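Ceramide very long chain fatty acid hydroxylase SCS7 (Saccharomyces cerevisiae, PDB 4ZR1) hydroxylates the very long chain fatty acid of ceramides, probably at C-2, as a membrane enzyme with a dimetal centre. Local coordinates at residues A[102-110]-A[225-234]. Residues are numbered along the deposited sequence; the frame is centred on the assembly and turned at random.
Sequences TAWWVVPVA and YVCYDECHFF. With ZN (zinc ion), chain C; BOG (octyl beta-D-glucopyranoside), chain J; BOG (octyl beta-D-glucopyranoside), chain I; BOG (octyl beta-D-glucopyranoside), chain G.
Trp104 meets Glu230 and forms an aromatic cluster with Phe233 and Phe234 where transmembrane helices TM1 and TM4 pack nearly antiparallel, their short segments crossing at -160°. Trp104 CB sits over the centre of the Phe233 ring, 3.4 Å from its centroid, a CH-pi contact. Farther out, CG and CD1 pass Phe233 CE2 and CZ. CD2, CE3 and CZ3 meet Phe234 CZ, which lies over the indole face, 3.8 Å from CE3. Glu230 OE1 is at the ring edge, 3.5 Å from CE3. NE1, CZ2 and CH2 reach a bound octyl glucoside. The CB of Trp105 points away from the 225-234 helix, and one face of its ring lies on the alkyl chain of a second octyl glucoside molecule. Ala103 CB and Val106 CG2 lie on the other face. With only an alanine here, that alkyl chain would probably lose its flat support, and Ala103 CB and Val106 CG2 their cover. Val107 is a knob among Tyr225, Val226, Asp229 and Glu230. The TM4 segment also carries His232, a zinc ligand with His177, His236, His251 and His255. Asp229 OD2 accepts a hydrogen bond from Met189 N and a weak one from Tyr225 OH. Bent at chi2, Glu230 brings OE2 within 2.8 Å of Trp104 O and 3.3 Å of Pro108 CD.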
loop_
_atom_site.group_PDB
_atom_site.type_symbol
_atom_site.label_atom_id
_atom_site.label_comp_id
_atom_site.label_asym_id
_atom_site.label_seq_id
_atom_site.Cartn_x
_atom_site.Cartn_y
_atom_site.Cartn_z
ATOM N N THR A 102 8.681 -7.764 6.241
ATOM C CA THR A 102 7.547 -8.307 6.974
ATOM C C THR A 102 6.766 -9.246 6.071
ATOM O O THR A 102 6.275 -8.845 5.012
ATOM C CB THR A 102 6.607 -7.207 7.494
ATOM O OG1 THR A 102 5.879 -6.667 6.393
ATOM C CG2 THR A 102 7.397 -6.073 8.161
ATOM N N ALA A 103 6.664 -10.500 6.489
ATOM C CA ALA A 103 5.978 -11.513 5.710
ATOM C C ALA A 103 4.471 -11.358 5.845
ATOM O O ALA A 103 3.993 -10.775 6.814
ATOM C CB ALA A 103 6.409 -12.889 6.149
ATOM N N TRP A 104 3.739 -11.884 4.866
ATOM C CA TRP A 104 2.277 -11.851 4.850
ATOM C C TRP A 104 1.648 -12.342 6.154
ATOM O O TRP A 104 0.699 -11.741 6.645
ATOM C CB TRP A 104 1.740 -12.689 3.685
ATOM C CG TRP A 104 2.099 -14.142 3.764
ATOM C CD1 TRP A 104 3.227 -14.731 3.280
ATOM C CD2 TRP A 104 1.319 -15.195 4.356
ATOM N NE1 TRP A 104 3.207 -16.084 3.534
ATOM C CE2 TRP A 104 2.047 -16.395 4.191
ATOM C CE3 TRP A 104 0.078 -15.241 5.003
ATOM C CZ2 TRP A 104 1.577 -17.628 4.651
ATOM C CZ3 TRP A 104 -0.386 -16.468 5.469
ATOM C CH2 TRP A 104 0.362 -17.642 5.289
ATOM N N TRP A 105 2.194 -13.412 6.724
ATOM C CA TRP A 105 1.609 -14.028 7.915
ATOM C C TRP A 105 1.790 -13.202 9.183
ATOM O O TRP A 105 1.226 -13.528 10.223
ATOM C CB TRP A 105 2.188 -15.439 8.134
ATOM C CG TRP A 105 3.688 -15.506 8.160
ATOM C CD1 TRP A 105 4.501 -15.837 7.124
ATOM C CD2 TRP A 105 4.551 -15.235 9.279
ATOM N NE1 TRP A 105 5.817 -15.788 7.518
ATOM C CE2 TRP A 105 5.877 -15.420 8.836
ATOM C CE3 TRP A 105 4.329 -14.847 10.608
ATOM C CZ2 TRP A 105 6.982 -15.246 9.672
ATOM C CZ3 TRP A 105 5.432 -14.669 11.444
ATOM C CH2 TRP A 105 6.742 -14.865 10.967
ATOM N N VAL A 106 2.568 -12.132 9.105
ATOM C CA VAL A 106 2.849 -11.338 10.293
ATOM C C VAL A 106 1.604 -10.573 10.760
ATOM O O VAL A 106 1.341 -10.460 11.967
ATOM C CB VAL A 106 4.010 -10.356 10.032
ATOM C CG1 VAL A 106 4.218 -9.415 11.226
ATOM C CG2 VAL A 106 5.261 -11.132 9.745
ATOM N N VAL A 107 0.835 -10.059 9.804
ATOM C CA VAL A 107 -0.348 -9.277 10.132
ATOM C C VAL A 107 -1.429 -10.102 10.861
ATOM O O VAL A 107 -1.901 -9.692 11.927
ATOM C CB VAL A 107 -0.953 -8.635 8.872
ATOM C CG1 VAL A 107 -2.153 -7.790 9.252
ATOM C CG2 VAL A 107 0.099 -7.819 8.129
ATOM N N PRO A 108 -1.825 -11.267 10.310
ATOM C CA PRO A 108 -2.803 -12.047 11.084
ATOM C C PRO A 108 -2.316 -12.466 12.480
ATOM O O PRO A 108 -3.090 -12.317 13.428
ATOM C CB PRO A 108 -3.034 -13.288 10.219
ATOM C CG PRO A 108 -2.585 -12.908 8.851
ATOM C CD PRO A 108 -1.486 -11.927 9.033
ATOM N N VAL A 109 -1.081 -12.965 12.615
ATOM C CA VAL A 109 -0.613 -13.438 13.926
ATOM C C VAL A 109 -0.455 -12.294 14.918
ATOM O O VAL A 109 -0.593 -12.499 16.120
ATOM C CB VAL A 109 0.742 -14.227 13.860
ATOM C CG1 VAL A 109 0.680 -15.323 12.808
ATOM C CG2 VAL A 109 1.908 -13.312 13.603
ATOM N N ALA A 110 -0.172 -11.089 14.434
ATOM C CA ALA A 110 -0.011 -9.972 15.350
ATOM C C ALA A 110 -1.358 -9.415 15.799
ATOM O O ALA A 110 -1.530 -9.071 16.969
ATOM C CB ALA A 110 0.831 -8.872 14.715
ATOM N N TYR A 225 -8.887 -4.245 8.699
ATOM C CA TYR A 225 -7.513 -3.944 8.301
ATOM C C TYR A 225 -6.757 -5.221 7.930
ATOM O O TYR A 225 -6.070 -5.270 6.904
ATOM C CB TYR A 225 -6.738 -3.210 9.401
ATOM C CG TYR A 225 -5.262 -3.443 9.225
ATOM C CD1 TYR A 225 -4.566 -2.824 8.187
ATOM C CD2 TYR A 225 -4.567 -4.331 10.051
ATOM C CE1 TYR A 225 -3.211 -3.068 7.991
ATOM C CE2 TYR A 225 -3.214 -4.581 9.856
ATOM C CZ TYR A 225 -2.545 -3.947 8.822
ATOM O OH TYR A 225 -1.214 -4.191 8.613
ATOM N N VAL A 226 -6.871 -6.241 8.781
ATOM C CA VAL A 226 -6.205 -7.522 8.543
ATOM C C VAL A 226 -6.679 -8.183 7.254
ATOM O O VAL A 226 -5.877 -8.752 6.509
ATOM C CB VAL A 226 -6.426 -8.490 9.707
ATOM C CG1 VAL A 226 -5.771 -9.831 9.398
ATOM C CG2 VAL A 226 -5.864 -7.875 10.998
ATOM N N CYS A 227 -7.977 -8.095 6.979
ATOM C CA CYS A 227 -8.501 -8.627 5.730
ATOM C C CYS A 227 -7.915 -7.875 4.542
ATOM O O CYS A 227 -7.532 -8.488 3.550
ATOM C CB CYS A 227 -10.027 -8.556 5.715
ATOM S SG CYS A 227 -10.817 -9.656 6.916
ATOM N N TYR A 228 -7.839 -6.551 4.654
ATOM C CA TYR A 228 -7.241 -5.709 3.617
ATOM C C TYR A 228 -5.800 -6.090 3.221
ATOM O O TYR A 228 -5.507 -6.283 2.035
ATOM C CB TYR A 228 -7.261 -4.240 4.062
ATOM C CG TYR A 228 -6.174 -3.400 3.409
ATOM C CD1 TYR A 228 -6.325 -2.914 2.113
ATOM C CD2 TYR A 228 -4.999 -3.093 4.090
ATOM C CE1 TYR A 228 -5.334 -2.154 1.510
ATOM C CE2 TYR A 228 -4.012 -2.334 3.506
ATOM C CZ TYR A 228 -4.178 -1.871 2.209
ATOM O OH TYR A 228 -3.187 -1.112 1.617
ATOM N N ASP A 229 -4.902 -6.177 4.205
ATOM C CA ASP A 229 -3.476 -6.364 3.938
ATOM C C ASP A 229 -3.219 -7.764 3.417
ATOM O O ASP A 229 -2.367 -7.958 2.555
ATOM C CB ASP A 229 -2.639 -6.123 5.199
ATOM C CG ASP A 229 -1.458 -5.159 4.970
ATOM O OD1 ASP A 229 -1.164 -4.771 3.810
ATOM O OD2 ASP A 229 -0.816 -4.787 5.982
ATOM N N GLU A 230 -3.947 -8.741 3.960
ATOM C CA GLU A 230 -3.879 -10.110 3.466
ATOM C C GLU A 230 -4.417 -10.167 2.049
ATOM O O GLU A 230 -3.775 -10.712 1.157
ATOM C CB GLU A 230 -4.657 -11.056 4.367
ATOM C CG GLU A 230 -4.055 -11.161 5.751
ATOM C CD GLU A 230 -2.584 -11.532 5.713
ATOM O OE1 GLU A 230 -2.260 -12.686 5.386
ATOM O OE2 GLU A 230 -1.746 -10.662 5.992
ATOM N N CYS A 231 -5.590 -9.580 1.841
ATOM C CA CYS A 231 -6.119 -9.457 0.497
ATOM C C CYS A 231 -5.071 -8.800 -0.402
ATOM O O CYS A 231 -4.682 -9.362 -1.432
ATOM C CB CYS A 231 -7.416 -8.651 0.483
ATOM S SG CYS A 231 -8.179 -8.547 -1.158
ATOM N N HIS A 232 -4.599 -7.626 0.016
ATOM C CA HIS A 232 -3.600 -6.876 -0.740
ATOM C C HIS A 232 -2.409 -7.741 -1.126
ATOM O O HIS A 232 -1.991 -7.740 -2.279
ATOM C CB HIS A 232 -3.115 -5.675 0.057
ATOM C CG HIS A 232 -2.198 -4.789 -0.713
ATOM N ND1 HIS A 232 -1.372 -3.868 -0.114
ATOM C CD2 HIS A 232 -1.982 -4.682 -2.047
ATOM C CE1 HIS A 232 -0.678 -3.233 -1.043
ATOM N NE2 HIS A 232 -1.026 -3.711 -2.223
ATOM N N PHE A 233 -1.881 -8.492 -0.165
ATOM C CA PHE A 233 -0.793 -9.416 -0.443
ATOM C C PHE A 233 -1.136 -10.402 -1.559
ATOM O O PHE A 233 -0.389 -10.536 -2.532
ATOM C CB PHE A 233 -0.393 -10.197 0.812
ATOM C CG PHE A 233 0.860 -11.005 0.634
ATOM C CD1 PHE A 233 2.112 -10.413 0.798
ATOM C CD2 PHE A 233 0.799 -12.344 0.263
ATOM C CE1 PHE A 233 3.275 -11.150 0.618
ATOM C CE2 PHE A 233 1.970 -13.097 0.080
ATOM C CZ PHE A 233 3.201 -12.498 0.255
ATOM N N PHE A 234 -2.266 -11.086 -1.433
ATOM C CA PHE A 234 -2.521 -12.223 -2.306
ATOM C C PHE A 234 -3.002 -11.770 -3.675
ATOM O O PHE A 234 -2.986 -12.538 -4.636
ATOM C CB PHE A 234 -3.496 -13.199 -1.639
ATOM C CG PHE A 234 -2.889 -13.920 -0.461
ATOM C CD1 PHE A 234 -1.804 -14.773 -0.643
ATOM C CD2 PHE A 234 -3.371 -13.725 0.821
ATOM C CE1 PHE A 234 -1.218 -15.422 0.433
ATOM C CE2 PHE A 234 -2.791 -14.371 1.903
ATOM C CZ PHE A 234 -1.717 -15.220 1.709
HETATM ZN ZN ZN C . -0.397 -3.271 -4.393
HETATM C C1 BOG J . 11.507 -18.875 6.770
HETATM O O1 BOG J . 10.658 -19.088 7.864
HETATM C C2 BOG J . 10.779 -19.233 5.501
HETATM O O2 BOG J . 10.311 -20.557 5.591
HETATM C C3 BOG J . 11.750 -19.095 4.350
HETATM O O3 BOG J . 11.063 -19.258 3.135
HETATM C C4 BOG J . 12.364 -17.712 4.389
HETATM O O4 BOG J . 13.385 -17.604 3.424
HETATM C C5 BOG J . 12.927 -17.438 5.765
HETATM O O5 BOG J . 11.890 -17.524 6.710
HETATM C C6 BOG J . 13.541 -16.056 5.800
HETATM O O6 BOG J . 14.876 -16.126 5.351
HETATM C "C1'" BOG J . 9.803 -18.000 8.113
HETATM C "C2'" BOG J . 8.402 -18.340 7.656
HETATM C "C3'" BOG J . 7.756 -19.272 8.660
HETATM C "C4'" BOG J . 6.486 -18.645 9.198
HETATM C "C5'" BOG J . 6.431 -18.753 10.710
HETATM C "C6'" BOG J . 4.992 -18.701 11.185
HETATM C "C7'" BOG J . 4.992 -18.393 12.668
HETATM C "C8'" BOG J . 3.603 -18.016 13.150
HETATM C C1 BOG I . 6.104 -19.642 4.124
HETATM O O1 BOG I . 5.145 -20.469 4.734
HETATM C C2 BOG I . 7.160 -20.558 3.554
HETATM O O2 BOG I . 7.788 -21.248 4.610
HETATM C C3 BOG I . 8.185 -19.773 2.772
HETATM O O3 BOG I . 9.004 -20.678 2.071
HETATM C C4 BOG I . 7.497 -18.858 1.785
HETATM O O4 BOG I . 8.448 -17.997 1.199
HETATM C C5 BOG I . 6.439 -18.043 2.497
HETATM O O5 BOG I . 5.492 -18.907 3.087
HETATM C C6 BOG I . 5.756 -17.130 1.493
HETATM O O6 BOG I . 6.470 -15.919 1.355
HETATM C "C1'" BOG I . 4.626 -19.985 5.947
HETATM C "C2'" BOG I . 3.608 -20.980 6.457
HETATM C "C3'" BOG I . 2.410 -20.240 7.005
HETATM C "C4'" BOG I . 2.619 -19.947 8.471
HETATM C "C5'" BOG I . 1.304 -20.058 9.211
HETATM C "C6'" BOG I . 0.433 -18.844 8.954
HETATM C "C7'" BOG I . -0.401 -18.540 10.190
HETATM C "C8'" BOG I . -1.416 -17.447 9.906
HETATM C C1 BOG G . -4.404 -19.147 -2.047
HETATM O O1 BOG G . -4.572 -17.833 -1.570
HETATM C C2 BOG G . -3.475 -19.116 -3.238
HETATM O O2 BOG G . -4.079 -18.361 -4.258
HETATM C C3 BOG G . -3.220 -20.512 -3.755
HETATM O O3 BOG G . -2.180 -20.467 -4.704
HETATM C C4 BOG G . -2.845 -21.431 -2.614
HETATM O O4 BOG G . -2.863 -22.763 -3.070
HETATM C C5 BOG G . -3.860 -21.276 -1.505
HETATM O O5 BOG G . -3.836 -19.949 -1.040
HETATM C C6 BOG G . -3.550 -22.232 -0.373
HETATM O O6 BOG G . -2.157 -22.428 -0.277
HETATM C "C1'" BOG G . -5.872 -17.303 -1.690
HETATM C "C2'" BOG G . -6.059 -16.244 -0.626
HETATM C "C3'" BOG G . -7.378 -15.526 -0.811
HETATM C "C4'" BOG G . -7.868 -15.018 0.528
HETATM C "C5'" BOG G . -7.003 -13.872 1.001
HETATM C "C6'" BOG G . -7.902 -12.740 1.453
HETATM C "C7'" BOG G . -8.302 -12.927 2.901
HETATM C "C8'" BOG G . -9.083 -11.712 3.344
#